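Side-chain contact in acetylated cis-Golgi protein, involved in ER-to-Golgi transport (Saccharomyces cerevisiae, PDB 6G8Y), which takes part in ER-to-Golgi transport in yeast and, as a GRASP65 homologue with a PDZ domain, probably binds golgins at the cis-Golgi: residues 57-60 and 61-65. Residues are numbered along the deposited sequence; the frame is centred on the assembly and turned at random.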
# COMPACT_ATOMS: atom_id res chain seq x y z
N TYR A 57 -0.34 -2.68 11.86
CA TYR A 57 -1.65 -3.25 11.62
C TYR A 57 -2.76 -2.63 12.46
O TYR A 57 -3.88 -2.55 11.99
CB TYR A 57 -1.65 -4.76 11.85
CG TYR A 57 -0.82 -5.50 10.84
CD1 TYR A 57 -1.21 -5.58 9.51
CD2 TYR A 57 0.37 -6.12 11.22
CE1 TYR A 57 -0.48 -6.32 8.59
CE2 TYR A 57 1.11 -6.84 10.34
CZ TYR A 57 0.70 -6.92 9.02
OH TYR A 57 1.49 -7.69 8.15
N ARG A 58 -2.49 -2.24 13.71
CA ARG A 58 -3.55 -1.59 14.51
C ARG A 58 -3.99 -0.29 13.81
O ARG A 58 -5.19 -0.01 13.72
CB ARG A 58 -3.10 -1.28 15.94
CG ARG A 58 -4.22 -0.74 16.84
CD ARG A 58 -3.72 0.29 17.86
NE ARG A 58 -3.17 1.47 17.18
CZ ARG A 58 -3.88 2.47 16.64
NH1 ARG A 58 -5.22 2.52 16.70
NH2 ARG A 58 -3.23 3.44 16.01
N ARG A 59 -3.03 0.51 13.34
CA ARG A 59 -3.37 1.78 12.69
C ARG A 59 -4.15 1.50 11.41
O ARG A 59 -5.11 2.21 11.11
CB ARG A 59 -2.11 2.60 12.40
CG ARG A 59 -2.34 4.01 11.92
CD ARG A 59 -1.06 4.83 12.08
NE ARG A 59 -1.22 6.18 11.58
CZ ARG A 59 -0.21 7.00 11.27
NH1 ARG A 59 1.05 6.60 11.41
NH2 ARG A 59 -0.48 8.22 10.81
N ILE A 60 -3.74 0.48 10.64
CA ILE A 60 -4.44 0.14 9.41
C ILE A 60 -5.85 -0.37 9.69
O ILE A 60 -6.78 -0.02 8.98
CB ILE A 60 -3.63 -0.86 8.56
CG1 ILE A 60 -2.34 -0.17 8.10
CG2 ILE A 60 -4.43 -1.32 7.34
CD1 ILE A 60 -1.27 -1.11 7.55
N THR A 61 -6.02 -1.14 10.75
CA THR A 61 -7.35 -1.56 11.19
C THR A 61 -8.27 -0.36 11.40
O THR A 61 -9.41 -0.35 10.94
CB THR A 61 -7.30 -2.39 12.48
OG1 THR A 61 -6.44 -3.52 12.33
CG2 THR A 61 -8.71 -2.86 12.87
N SER A 62 -7.75 0.67 12.07
CA SER A 62 -8.53 1.88 12.31
C SER A 62 -8.89 2.59 11.02
O SER A 62 -10.01 3.05 10.86
CB SER A 62 -7.76 2.80 13.25
OG SER A 62 -7.55 2.16 14.50
N ILE A 63 -7.94 2.69 10.09
CA ILE A 63 -8.21 3.33 8.82
C ILE A 63 -9.32 2.59 8.09
O ILE A 63 -10.27 3.20 7.59
CB ILE A 63 -6.94 3.37 7.94
CG1 ILE A 63 -5.91 4.33 8.53
CG2 ILE A 63 -7.25 3.80 6.52
CD1 ILE A 63 -4.50 4.12 8.03
N PHE A 64 -9.19 1.28 7.98
CA PHE A 64 -10.23 0.47 7.30
C PHE A 64 -11.58 0.60 7.99
O PHE A 64 -12.62 0.78 7.32
CB PHE A 64 -9.76 -0.99 7.14
CG PHE A 64 -8.92 -1.22 5.91
CD1 PHE A 64 -7.67 -0.66 5.77
CD2 PHE A 64 -9.43 -1.98 4.88
CE1 PHE A 64 -6.94 -0.86 4.61
CE2 PHE A 64 -8.69 -2.19 3.73
CZ PHE A 64 -7.46 -1.60 3.58
N ASN A 65 -11.57 0.56 9.31
CA ASN A 65 -12.86 0.58 10.03
C ASN A 65 -13.53 1.96 9.94
O ASN A 65 -14.76 2.05 9.91
CB ASN A 65 -12.71 0.03 11.45
CG ASN A 65 -12.55 -1.49 11.47
OD1 ASN A 65 -12.90 -2.20 10.49
ND2 ASN A 65 -12.05 -1.99 12.57
O HOH W 1 -7.67 -0.43 15.54
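Ile60 and Phe64 run alongside each other, one turn apart, with their side chains heading in the same direction, and Ile60 CG2 rests 3.7 Å from Phe64 CD1. CG2 takes the branch anti to the backbone N (CG1 has chi1 -65°), which turns it toward the next turn of the helix, where it meets the CD1–CE1 side of the ring. The same pair is joined through the backbone: Phe64 N donates to Ile60 O at 2.9 Å, with an almost straight N-H...O angle of 176°, and this carbonyl oxygen also meets the rim of the ring close to the ring plane.

Two donors of one residue share Tyr57 O. Thr61 N and Thr61 OG1 each come to 2.8 Å from it, reaching the oxygen from opposite faces of the carbonyl plane. The hydroxyl can do so because OG1 sits beside its own backbone N (chi1 -56°), folded back along the helix, so its proton is spent on the preceding turn, the familiar bond of a helical threonine to the carbonyl four residues before it.

In the Ser62 conformer described here, one of two, a water donates to Arg58 O and hydrogen-bonds Ser62 OG at 2.8 Å, and the Arg58 chain, bent at chi2 and chi3, carries NH1 forward to 3.2 Å from Ser62 OG. Ser62 N bonds Arg58 O and Ile63 N bonds Arg59 O, completing four successive i+4 to i bonds of an alpha-helix; Ile63 CG1 packs 3.4 Å from Arg59 O.

Helix 57-66 thus has a polar side bearing Arg58, Thr61 and Ser62, and an apolar one directed at the antiparallel sheet of this PDZ domain. There Phe64 meets Phe38 edge-to-face, Ile60 and Ile63 also touch Phe38 of strand 33-38, and Ile60 reaches Val43 and Pro44 of strand 41-47.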